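PDB 3S5W: L-ornithine N(5)-monooxygenase from Pseudomonas aeruginosa, which catalyses the FAD- and NADPH-dependent hydroxylation of L-ornithine to N(5)-hydroxyornithine, the first step in making hydroxamate siderophores such as pyoverdin. Local coordinates for residues K226-G235 with S252-R260; W72-Q80 with H209-M217. One frame throughout, in Å; residues are numbered along the deposited sequence.

Each of the two contacts reaches one of the enzyme's two dinucleotides. Contact 1 pairs two parallel strands of the NADP-binding sheet and ends at the adenosine half of NADP; contact 2 joins the loop 72-80, which holds FAD through Trp72 and His73, to the short helix that precedes strand 228-233 in the chain. Their centres are about 16 Å apart, and they touch where Met217 CE packs on Ile230 CD1 at 3.9 Å. Contact 2 thus connects the flavin side to the nucleotide-binding unit of contact 1. The bound hydroxyornithine lies farther off, between nearest atoms about 14 Å from Gly235 in contact 1 and about 12 Å from the side chain of Thr76 in contact 2.

Contact 1. Residues K226-G235 with S252-R260; sequences KPMKIAIIGG and SVQADMILR. With NAP (NADP nicotinamide-adenine-dinucleotide phosphate), chain F.
Ile230 lays its CG1-CD1 arm over the branches of Val253, with CD1 3.8 Å from Val253 CG1, two residues before its own bridge partner, Ala255, on the same sheet face. Val253 CG1 lies anti to the backbone N (chi1 170°), which leaves CG2 beside that nitrogen and within van der Waals range of Met228 CE. On the other sheet face Ile258 CD1 reaches back to Ala231 CB at 3.8 Å, while Ile233 runs alongside Ile258, pointing the same way.

Between the two faces, strands 228-233 and 253-258 form a regular parallel ladder, their axes at 23°. Seven backbone hydrogen bonds run from Met228 N to Gly234 N; the shortest, Ile258 N to Ile232 O at 2.7 Å, is nearly straight. Ser252 OG adds a bond at the N-terminal end of the ladder, approaching Lys226 O from above its carbonyl plane at 2.8 Å.

The C-terminal end binds NADP, as in a Rossmann-type fold. Gly235 N donates to the ribose O3B at 2.8 Å. Gly234, at phi 126°, takes a conformation open essentially to glycine alone, and its backbone runs close to the ribose. Arg260 grips the 2'-phosphate with two nearly straight bonds, NE to O1X and NH2 to O3X, both 2.8 Å, and turns one guanidinium face to the adenine near C6A, consistent with a preference for NADPH.

Helix 237-249 completes the beta-alpha-beta crossover and covers Ile230, Ile232 and Met257 through Leu246, Ala239 and Phe243; strand 368-371 flanks 228-233, and strand 332-334 flanks 253-258, where Arg334 forms a salt bridge with Asp256.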
loop_
_atom_site.group_PDB
_atom_site.type_symbol
_atom_site.label_atom_id
_atom_site.label_comp_id
_atom_site.label_asym_id
_atom_site.label_seq_id
_atom_site.Cartn_x
_atom_site.Cartn_y
_atom_site.Cartn_z
ATOM N N LYS A 226 0.803 -19.466 28.095
ATOM C CA LYS A 226 2.151 -19.413 27.541
ATOM C C LYS A 226 2.651 -17.975 27.442
ATOM O O LYS A 226 2.426 -17.297 26.439
ATOM C CB LYS A 226 2.190 -20.078 26.164
ATOM C CG LYS A 226 1.282 -19.426 25.133
ATOM C CD LYS A 226 1.378 -20.130 23.790
ATOM C CE LYS A 226 0.474 -19.473 22.758
ATOM N NZ LYS A 226 0.559 -20.151 21.434
ATOM N N PRO A 227 3.329 -17.516 28.488
ATOM C CA PRO A 227 3.874 -16.128 28.520
ATOM C C PRO A 227 4.907 -15.792 27.422
ATOM O O PRO A 227 5.976 -16.406 27.376
ATOM C CB PRO A 227 4.518 -16.023 29.910
ATOM C CG PRO A 227 4.006 -17.217 30.687
ATOM C CD PRO A 227 3.748 -18.285 29.674
ATOM N N MET A 228 4.574 -14.819 26.569
ATOM C CA MET A 228 5.370 -14.463 25.391
ATOM C C MET A 228 5.747 -12.977 25.446
ATOM O O MET A 228 4.959 -12.145 25.903
ATOM C CB MET A 228 4.554 -14.702 24.120
ATOM C CG MET A 228 4.745 -16.046 23.412
ATOM S SD MET A 228 4.235 -15.817 21.674
ATOM C CE MET A 228 2.462 -16.163 21.779
ATOM N N LYS A 229 6.922 -12.637 24.957
ATOM C CA LYS A 229 7.318 -11.238 24.850
ATOM C C LYS A 229 7.486 -10.921 23.378
ATOM O O LYS A 229 8.224 -11.627 22.650
ATOM C CB LYS A 229 8.640 -10.995 25.605
ATOM C CG LYS A 229 8.544 -11.153 27.141
ATOM C CD LYS A 229 9.929 -11.109 27.837
ATOM C CE LYS A 229 10.782 -9.854 27.484
ATOM N NZ LYS A 229 10.171 -8.523 27.830
ATOM N N ILE A 230 6.799 -9.883 22.912
ATOM C CA ILE A 230 6.910 -9.492 21.523
ATOM C C ILE A 230 7.320 -8.037 21.407
ATOM O O ILE A 230 6.725 -7.165 22.065
ATOM C CB ILE A 230 5.557 -9.743 20.765
ATOM C CG1 ILE A 230 5.236 -11.252 20.812
ATOM C CG2 ILE A 230 5.634 -9.163 19.330
ATOM C CD1 ILE A 230 3.973 -11.718 20.057
ATOM N N ALA A 231 8.319 -7.773 20.568
ATOM C CA ALA A 231 8.723 -6.392 20.262
ATOM C C ALA A 231 8.036 -5.919 18.985
ATOM O O ALA A 231 7.986 -6.643 18.013
ATOM C CB ALA A 231 10.276 -6.280 20.086
ATOM N N ILE A 232 7.534 -4.690 19.000
ATOM C CA ILE A 232 7.027 -4.050 17.816
ATOM C C ILE A 232 7.947 -2.886 17.505
ATOM O O ILE A 232 8.081 -1.974 18.340
ATOM C CB ILE A 232 5.598 -3.477 18.022
ATOM C CG1 ILE A 232 4.615 -4.606 18.387
ATOM C CG2 ILE A 232 5.152 -2.731 16.748
ATOM C CD1 ILE A 232 3.283 -4.104 18.974
ATOM N N ILE A 233 8.578 -2.913 16.325
ATOM C CA ILE A 233 9.430 -1.786 15.882
ATOM C C ILE A 233 8.628 -0.775 15.045
ATOM O O ILE A 233 8.090 -1.125 14.003
ATOM C CB ILE A 233 10.665 -2.283 15.063
ATOM C CG1 ILE A 233 11.365 -3.478 15.779
ATOM C CG2 ILE A 233 11.619 -1.094 14.701
ATOM C CD1 ILE A 233 11.727 -3.278 17.283
ATOM N N GLY A 234 8.589 0.487 15.488
ATOM C CA GLY A 234 7.917 1.560 14.734
ATOM C C GLY A 234 6.898 2.295 15.601
ATOM O O GLY A 234 6.549 1.852 16.714
ATOM N N GLY A 235 6.383 3.390 15.072
ATOM C CA GLY A 235 5.489 4.255 15.847
ATOM C C GLY A 235 4.389 4.855 15.003
ATOM O O GLY A 235 3.810 5.849 15.402
ATOM N N SER A 252 -1.673 -13.404 26.870
ATOM C CA SER A 252 -0.386 -13.833 27.423
ATOM C C SER A 252 0.821 -13.131 26.789
ATOM O O SER A 252 1.948 -13.377 27.199
ATOM C CB SER A 252 -0.246 -15.363 27.417
ATOM O OG SER A 252 0.118 -15.812 26.125
ATOM N N VAL A 253 0.585 -12.233 25.825
ATOM C CA VAL A 253 1.690 -11.489 25.204
ATOM C C VAL A 253 1.971 -10.204 25.978
ATOM O O VAL A 253 1.045 -9.431 26.258
ATOM C CB VAL A 253 1.402 -11.145 23.730
ATOM C CG1 VAL A 253 2.457 -10.160 23.172
ATOM C CG2 VAL A 253 1.396 -12.398 22.884
ATOM N N GLN A 254 3.243 -10.007 26.330
ATOM C CA GLN A 254 3.775 -8.721 26.796
ATOM C C GLN A 254 4.418 -8.005 25.614
ATOM O O GLN A 254 5.414 -8.505 25.037
ATOM C CB GLN A 254 4.843 -8.953 27.863
ATOM C CG GLN A 254 4.328 -9.529 29.179
ATOM C CD GLN A 254 5.464 -9.570 30.183
ATOM O OE1 GLN A 254 6.186 -10.547 30.238
ATOM N NE2 GLN A 254 5.679 -8.465 30.911
ATOM N N ALA A 255 3.825 -6.879 25.204
ATOM C CA ALA A 255 4.279 -6.147 24.019
ATOM C C ALA A 255 5.093 -4.890 24.390
ATOM O O ALA A 255 4.728 -4.152 25.325
ATOM C CB ALA A 255 3.070 -5.761 23.114
ATOM N N ASP A 256 6.197 -4.670 23.667
ATOM C CA ASP A 256 7.011 -3.451 23.792
ATOM C C ASP A 256 6.937 -2.699 22.472
ATOM O O ASP A 256 7.333 -3.238 21.433
ATOM C CB ASP A 256 8.492 -3.772 24.062
ATOM C CG ASP A 256 8.753 -4.367 25.442
ATOM O OD1 ASP A 256 7.796 -4.775 26.153
ATOM O OD2 ASP A 256 9.955 -4.415 25.820
ATOM N N MET A 257 6.451 -1.465 22.487
ATOM C CA MET A 257 6.532 -0.639 21.292
ATOM C C MET A 257 7.880 0.031 21.355
ATOM O O MET A 257 8.183 0.787 22.300
ATOM C CB MET A 257 5.458 0.436 21.229
ATOM C CG MET A 257 4.070 -0.102 21.225
ATOM S SD MET A 257 2.819 1.175 20.872
ATOM C CE MET A 257 3.132 1.534 19.145
ATOM N N ILE A 258 8.689 -0.241 20.343
ATOM C CA ILE A 258 10.041 0.296 20.303
ATOM C C ILE A 258 10.120 1.280 19.151
ATOM O O ILE A 258 10.150 0.884 17.988
ATOM C CB ILE A 258 11.118 -0.829 20.193
ATOM C CG1 ILE A 258 10.964 -1.828 21.358
ATOM C CG2 ILE A 258 12.553 -0.207 20.098
ATOM C CD1 ILE A 258 11.865 -3.066 21.276
ATOM N N LEU A 259 10.173 2.573 19.476
ATOM C CA LEU A 259 10.183 3.585 18.439
ATOM C C LEU A 259 11.314 4.572 18.724
ATOM O O LEU A 259 11.585 4.909 19.895
ATOM C CB LEU A 259 8.823 4.312 18.315
ATOM C CG LEU A 259 8.285 5.110 19.522
ATOM C CD1 LEU A 259 7.332 6.199 19.054
ATOM C CD2 LEU A 259 7.579 4.193 20.537
ATOM N N ARG A 260 12.000 4.966 17.659
ATOM C CA ARG A 260 13.130 5.887 17.804
ATOM C C ARG A 260 12.629 7.337 18.032
ATOM O O ARG A 260 13.337 8.144 18.610
ATOM C CB ARG A 260 14.110 5.768 16.622
ATOM C CG ARG A 260 13.506 6.014 15.265
ATOM C CD ARG A 260 14.487 5.774 14.106
ATOM N NE ARG A 260 13.803 6.044 12.846
ATOM C CZ ARG A 260 14.332 5.864 11.640
ATOM N NH1 ARG A 260 15.558 5.388 11.518
ATOM N NH2 ARG A 260 13.624 6.150 10.556
HETATM P PA NAP F . 4.967 4.681 8.193
HETATM O O1A NAP F . 4.021 5.769 8.469
HETATM O O2A NAP F . 5.929 4.969 7.147
HETATM O O5B NAP F . 5.577 4.253 9.593
HETATM C C5B NAP F . 6.829 3.676 9.573
HETATM C C4B NAP F . 7.218 3.600 11.035
HETATM O O4B NAP F . 8.365 2.799 11.030
HETATM C C3B NAP F . 7.597 4.984 11.580
HETATM O O3B NAP F . 7.290 4.944 12.968
HETATM C C2B NAP F . 9.120 4.958 11.359
HETATM O O2B NAP F . 9.792 5.706 12.330
HETATM C C1B NAP F . 9.463 3.467 11.594
HETATM N N9A NAP F . 10.731 3.140 10.923
HETATM C C8A NAP F . 10.989 3.181 9.568
HETATM N N7A NAP F . 12.275 2.826 9.349
HETATM C C5A NAP F . 12.841 2.588 10.544
HETATM C C6A NAP F . 14.137 2.221 10.910
HETATM N N6A NAP F . 15.078 2.064 9.986
HETATM N N1A NAP F . 14.421 2.054 12.233
HETATM C C2A NAP F . 13.479 2.224 13.212
HETATM N N3A NAP F . 12.188 2.592 12.857
HETATM C C4A NAP F . 11.890 2.785 11.548
HETATM O O3 NAP F . 4.195 3.295 7.890
HETATM P PN NAP F . 2.811 2.621 8.442
HETATM O O1N NAP F . 2.786 1.243 7.847
HETATM O O2N NAP F . 2.652 2.740 9.928
HETATM O O5D NAP F . 1.804 3.586 7.638
HETATM C C5D NAP F . 0.631 4.244 8.067
HETATM C C4D NAP F . -0.180 4.204 6.776
HETATM O O4D NAP F . -1.573 4.122 6.918
HETATM C C3D NAP F . -0.022 5.355 5.795
HETATM O O3D NAP F . 1.301 5.478 5.332
HETATM C C2D NAP F . -1.066 4.928 4.750
HETATM O O2D NAP F . -0.600 4.132 3.667
HETATM C C1D NAP F . -2.060 4.107 5.581
HETATM P P2B NAP F . 10.397 7.186 12.067
HETATM O O1X NAP F . 11.384 7.308 13.221
HETATM O O2X NAP F . 9.179 8.085 12.159
HETATM O O3X NAP F . 11.008 7.230 10.689
#

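Contact 2. Residues W72-Q80 with H209-M217; sequences WHGNTLVSQ and HHSQYLEHM. With FAD (flavin-adenine dinucleotide), chain C.
Asn75 of the FAD-binding loop meets the start of helix 213-217, where a 3-10 turn at 74-76 is set against the helix's N-terminal end, with Gln212 at the N-cap position.

Two hydrogen bonds cross the contact. Leu214 N donates to Asn75 O at 3.0 Å, in the carbonyl plane and on a lone pair, so a first-turn amide is satisfied by the loop. Asn75 ND2 gives the longer bond to Gln212 OE1 at 3.2 Å; the acceptor lies in the Asn75 amide plane, yet the donor stands above the Gln212 carbonyl plane, the two amides being 75° apart. A bend at chi2 (-69°) brings the Gln212 amide back to the loop, and Arg71 holds Asn75 OD1.

Van der Waals contacts lie beside these bonds. Val78 CG1 packs against the Tyr213 ring, 3.5 Å from CE1, the two side chains crossing at about a right angle; the Tyr213 hydroxyl is bound by Asp245 of helix 237-249. Leu214 CD1 reaches Gly74 O and Leu77 O, and Thr76 CG2 lies 3.6 Å from His210 CE1.

At the Trp72 end the loop meets FAD. Trp72 NE1 donates to FAD O4' at 2.8 Å and His73 NE2 hydrogen-bonds to the same oxygen, while the flavin methyl C8M sits over the centre of one His73 ring face, 3.6 Å above its plane.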
loop_
_atom_site.group_PDB
_atom_site.type_symbol
_atom_site.label_atom_id
_atom_site.label_comp_id
_atom_site.label_asym_id
_atom_site.label_seq_id
_atom_site.Cartn_x
_atom_site.Cartn_y
_atom_site.Cartn_z
ATOM N N TRP A 72 -7.024 -7.420 0.072
ATOM C CA TRP A 72 -6.401 -6.094 0.140
ATOM C C TRP A 72 -5.587 -6.057 1.434
ATOM O O TRP A 72 -6.158 -5.864 2.511
ATOM C CB TRP A 72 -7.499 -5.028 0.111
ATOM C CG TRP A 72 -7.004 -3.585 0.185
ATOM C CD1 TRP A 72 -6.077 -2.984 -0.626
ATOM C CD2 TRP A 72 -7.458 -2.571 1.103
ATOM N NE1 TRP A 72 -5.899 -1.656 -0.244
ATOM C CE2 TRP A 72 -6.737 -1.384 0.811
ATOM C CE3 TRP A 72 -8.385 -2.563 2.159
ATOM C CZ2 TRP A 72 -6.927 -0.194 1.526
ATOM C CZ3 TRP A 72 -8.563 -1.383 2.888
ATOM C CH2 TRP A 72 -7.851 -0.213 2.561
ATOM N N HIS A 73 -4.269 -6.280 1.324
ATOM C CA HIS A 73 -3.350 -6.380 2.481
ATOM C C HIS A 73 -3.912 -7.317 3.527
ATOM O O HIS A 73 -4.089 -6.945 4.715
ATOM C CB HIS A 73 -3.056 -4.973 3.080
ATOM C CG HIS A 73 -2.717 -3.966 2.037
ATOM N ND1 HIS A 73 -1.565 -4.046 1.289
ATOM C CD2 HIS A 73 -3.392 -2.888 1.577
ATOM C CE1 HIS A 73 -1.546 -3.063 0.406
ATOM N NE2 HIS A 73 -2.645 -2.348 0.556
ATOM N N GLY A 74 -4.219 -8.541 3.085
ATOM C CA GLY A 74 -5.093 -9.406 3.874
ATOM C C GLY A 74 -4.490 -9.803 5.195
ATOM O O GLY A 74 -5.215 -10.009 6.172
ATOM N N ASN A 75 -3.157 -9.895 5.248
ATOM C CA ASN A 75 -2.504 -10.263 6.514
ATOM C C ASN A 75 -2.409 -9.114 7.547
ATOM O O ASN A 75 -1.894 -9.305 8.655
ATOM C CB ASN A 75 -1.165 -10.988 6.279
ATOM C CG ASN A 75 -1.372 -12.399 5.708
ATOM O OD1 ASN A 75 -2.351 -13.060 6.047
ATOM N ND2 ASN A 75 -0.480 -12.844 4.844
ATOM N N THR A 76 -2.971 -7.958 7.198
ATOM C CA THR A 76 -3.040 -6.827 8.151
ATOM C C THR A 76 -4.467 -6.582 8.648
ATOM O O THR A 76 -4.694 -5.628 9.412
ATOM C CB THR A 76 -2.516 -5.511 7.558
ATOM O OG1 THR A 76 -3.402 -5.014 6.523
ATOM C CG2 THR A 76 -1.081 -5.671 7.022
ATOM N N LEU A 77 -5.411 -7.435 8.221
ATOM C CA LEU A 77 -6.838 -7.166 8.497
ATOM C C LEU A 77 -7.222 -7.644 9.899
ATOM O O LEU A 77 -8.017 -8.589 10.074
ATOM C CB LEU A 77 -7.744 -7.755 7.405
ATOM C CG LEU A 77 -7.523 -7.183 5.994
ATOM C CD1 LEU A 77 -8.297 -7.978 4.897
ATOM C CD2 LEU A 77 -7.949 -5.702 5.971
ATOM N N VAL A 78 -6.655 -6.986 10.900
ATOM C CA VAL A 78 -6.942 -7.334 12.286
ATOM C C VAL A 78 -8.295 -6.736 12.660
ATOM O O VAL A 78 -8.828 -5.856 11.960
ATOM C CB VAL A 78 -5.833 -6.865 13.286
ATOM C CG1 VAL A 78 -4.496 -7.511 12.929
ATOM C CG2 VAL A 78 -5.667 -5.343 13.263
ATOM N N SER A 79 -8.837 -7.227 13.764
ATOM C CA SER A 79 -10.163 -6.826 14.239
ATOM C C SER A 79 -10.287 -5.283 14.367
ATOM O O SER A 79 -11.265 -4.708 13.899
ATOM C CB SER A 79 -10.473 -7.567 15.555
ATOM O OG SER A 79 -11.613 -7.021 16.151
ATOM N N GLN A 80 -9.297 -4.625 14.975
ATOM C CA GLN A 80 -9.245 -3.138 14.981
ATOM C C GLN A 80 -8.366 -2.591 13.841
ATOM O O GLN A 80 -7.132 -2.356 14.000
ATOM C CB GLN A 80 -8.825 -2.543 16.348
ATOM C CG GLN A 80 -8.654 -0.977 16.372
ATOM C CD GLN A 80 -9.961 -0.224 16.066
ATOM O OE1 GLN A 80 -11.012 -0.527 16.643
ATOM N NE2 GLN A 80 -9.896 0.761 15.158
ATOM N N HIS A 209 7.686 -8.753 9.095
ATOM C CA HIS A 209 7.139 -7.427 8.806
ATOM C C HIS A 209 5.623 -7.451 9.053
ATOM O O HIS A 209 4.960 -8.505 8.893
ATOM C CB HIS A 209 7.486 -6.996 7.362
ATOM C CG HIS A 209 6.995 -5.632 6.987
ATOM N ND1 HIS A 209 7.743 -4.478 7.161
ATOM C CD2 HIS A 209 5.841 -5.239 6.409
ATOM C CE1 HIS A 209 7.062 -3.437 6.709
ATOM N NE2 HIS A 209 5.915 -3.878 6.231
ATOM N N HIS A 210 5.097 -6.301 9.484
ATOM C CA HIS A 210 3.683 -6.186 9.822
ATOM C C HIS A 210 2.781 -6.654 8.662
ATOM O O HIS A 210 1.675 -7.134 8.915
ATOM C CB HIS A 210 3.336 -4.744 10.210
ATOM C CG HIS A 210 1.879 -4.528 10.476
ATOM N ND1 HIS A 210 1.039 -3.931 9.558
ATOM C CD2 HIS A 210 1.112 -4.828 11.552
ATOM C CE1 HIS A 210 -0.185 -3.865 10.063
ATOM N NE2 HIS A 210 -0.168 -4.411 11.264
ATOM N N SER A 211 3.234 -6.488 7.414
ATOM C CA SER A 211 2.483 -6.947 6.231
ATOM C C SER A 211 2.155 -8.456 6.282
ATOM O O SER A 211 1.246 -8.896 5.591
ATOM C CB SER A 211 3.237 -6.615 4.923
ATOM O OG SER A 211 4.501 -7.305 4.924
ATOM N N GLN A 212 2.884 -9.227 7.100
ATOM C CA GLN A 212 2.615 -10.666 7.287
ATOM C C GLN A 212 2.049 -11.020 8.666
ATOM O O GLN A 212 2.090 -12.178 9.095
ATOM C CB GLN A 212 3.894 -11.473 6.980
ATOM C CG GLN A 212 4.217 -11.445 5.485
ATOM C CD GLN A 212 3.201 -12.234 4.658
ATOM O OE1 GLN A 212 2.348 -11.653 3.996
ATOM N NE2 GLN A 212 3.271 -13.576 4.731
ATOM N N TYR A 213 1.491 -10.023 9.356
ATOM C CA TYR A 213 1.138 -10.184 10.775
ATOM C C TYR A 213 0.256 -11.421 11.047
ATOM O O TYR A 213 0.581 -12.266 11.889
ATOM C CB TYR A 213 0.445 -8.892 11.265
ATOM C CG TYR A 213 -0.052 -8.942 12.671
ATOM C CD1 TYR A 213 -1.370 -9.370 12.955
ATOM C CD2 TYR A 213 0.778 -8.557 13.744
ATOM C CE1 TYR A 213 -1.847 -9.427 14.284
ATOM C CE2 TYR A 213 0.302 -8.605 15.077
ATOM C CZ TYR A 213 -1.013 -9.029 15.331
ATOM O OH TYR A 213 -1.488 -9.089 16.610
ATOM N N LEU A 214 -0.860 -11.523 10.333
ATOM C CA LEU A 214 -1.858 -12.571 10.625
ATOM C C LEU A 214 -1.328 -13.971 10.332
ATOM O O LEU A 214 -1.673 -14.939 11.020
ATOM C CB LEU A 214 -3.166 -12.291 9.882
ATOM C CG LEU A 214 -4.109 -11.287 10.573
ATOM C CD1 LEU A 214 -5.334 -10.993 9.694
ATOM C CD2 LEU A 214 -4.545 -11.726 11.973
ATOM N N GLU A 215 -0.436 -14.055 9.353
ATOM C CA GLU A 215 0.201 -15.325 8.972
ATOM C C GLU A 215 1.098 -15.890 10.092
ATOM O O GLU A 215 1.118 -17.100 10.329
ATOM C CB GLU A 215 1.002 -15.146 7.671
ATOM C CG GLU A 215 1.699 -16.420 7.185
ATOM C CD GLU A 215 0.741 -17.363 6.448
ATOM O OE1 GLU A 215 -0.485 -17.370 6.761
ATOM O OE2 GLU A 215 1.212 -18.083 5.536
ATOM N N HIS A 216 1.804 -15.012 10.795
ATOM C CA HIS A 216 2.716 -15.434 11.860
ATOM C C HIS A 216 2.051 -15.519 13.201
ATOM O O HIS A 216 2.477 -16.316 14.027
ATOM C CB HIS A 216 3.902 -14.496 11.971
ATOM C CG HIS A 216 4.880 -14.663 10.872
ATOM N ND1 HIS A 216 4.763 -13.994 9.672
ATOM C CD2 HIS A 216 5.985 -15.436 10.774
ATOM C CE1 HIS A 216 5.752 -14.359 8.878
ATOM N NE2 HIS A 216 6.513 -15.222 9.525
ATOM N N MET A 217 1.031 -14.691 13.435
ATOM C CA MET A 217 0.329 -14.736 14.699
ATOM C C MET A 217 -0.650 -15.931 14.802
ATOM O O MET A 217 -1.040 -16.315 15.906
ATOM C CB MET A 217 -0.345 -13.399 15.001
ATOM C CG MET A 217 0.655 -12.255 15.252
ATOM S SD MET A 217 1.893 -12.534 16.571
ATOM C CE MET A 217 0.839 -12.802 17.992
HETATM P PA FAD C . -1.730 -2.609 -3.875
HETATM O O1A FAD C . -0.545 -2.810 -3.008
HETATM O O2A FAD C . -3.079 -2.532 -3.139
HETATM O O5B FAD C . -1.830 -3.817 -4.958
HETATM C C5B FAD C . -0.665 -4.243 -5.625
HETATM C C4B FAD C . -1.027 -5.604 -6.195
HETATM O O4B FAD C . 0.050 -6.025 -6.988
HETATM C C3B FAD C . -1.177 -6.634 -5.081
HETATM O O3B FAD C . -2.466 -7.213 -5.132
HETATM C C2B FAD C . -0.072 -7.662 -5.355
HETATM O O2B FAD C . -0.525 -9.001 -5.195
HETATM C C1B FAD C . 0.225 -7.422 -6.805
HETATM N N9A FAD C . 1.600 -7.675 -7.222
HETATM C C8A FAD C . 2.776 -7.184 -6.663
HETATM N N7A FAD C . 3.813 -7.622 -7.437
HETATM C C5A FAD C . 3.298 -8.345 -8.468
HETATM C C6A FAD C . 3.896 -9.011 -9.537
HETATM N N6A FAD C . 5.192 -8.809 -9.828
HETATM N N1A FAD C . 3.074 -9.685 -10.437
HETATM C C2A FAD C . 1.699 -9.701 -10.316
HETATM N N3A FAD C . 1.099 -9.037 -9.252
HETATM C C4A FAD C . 1.900 -8.375 -8.349
HETATM N N1 FAD C . -4.747 3.896 1.643
HETATM C C2 FAD C . -5.862 4.670 1.938
HETATM O O2 FAD C . -6.195 5.579 1.196
HETATM N N3 FAD C . -6.608 4.426 3.072
HETATM C C4 FAD C . -6.284 3.406 3.933
HETATM O O4 FAD C . -7.013 3.194 4.918
HETATM C C4X FAD C . -5.146 2.627 3.651
HETATM N N5 FAD C . -4.779 1.602 4.511
HETATM C C5X FAD C . -3.652 0.843 4.238
HETATM C C6 FAD C . -3.293 -0.189 5.117
HETATM C C7 FAD C . -2.168 -0.966 4.872
HETATM C C7M FAD C . -1.838 -2.051 5.866
HETATM C C8 FAD C . -1.384 -0.692 3.758
HETATM C C8M FAD C . -0.157 -1.494 3.429
HETATM C C9 FAD C . -1.731 0.328 2.879
HETATM C C9A FAD C . -2.881 1.100 3.095
HETATM N N10 FAD C . -3.246 2.133 2.223
HETATM C C10 FAD C . -4.367 2.902 2.518
HETATM C "C1'" FAD C . -2.430 2.493 1.021
HETATM C "C2'" FAD C . -2.525 1.483 -0.141
HETATM O "O2'" FAD C . -1.278 1.638 -0.829
HETATM C "C3'" FAD C . -3.683 1.856 -1.054
HETATM O "O3'" FAD C . -4.938 1.884 -0.346
HETATM C "C4'" FAD C . -3.844 0.845 -2.217
HETATM O "O4'" FAD C . -3.833 -0.478 -1.693
HETATM C "C5'" FAD C . -2.826 1.021 -3.374
HETATM O "O5'" FAD C . -3.323 0.291 -4.480
HETATM P P FAD C . -2.366 -0.373 -5.603
HETATM O O1P FAD C . -3.290 -1.182 -6.480
HETATM O O2P FAD C . -1.591 0.751 -6.236
HETATM O O3P FAD C . -1.401 -1.320 -4.757
#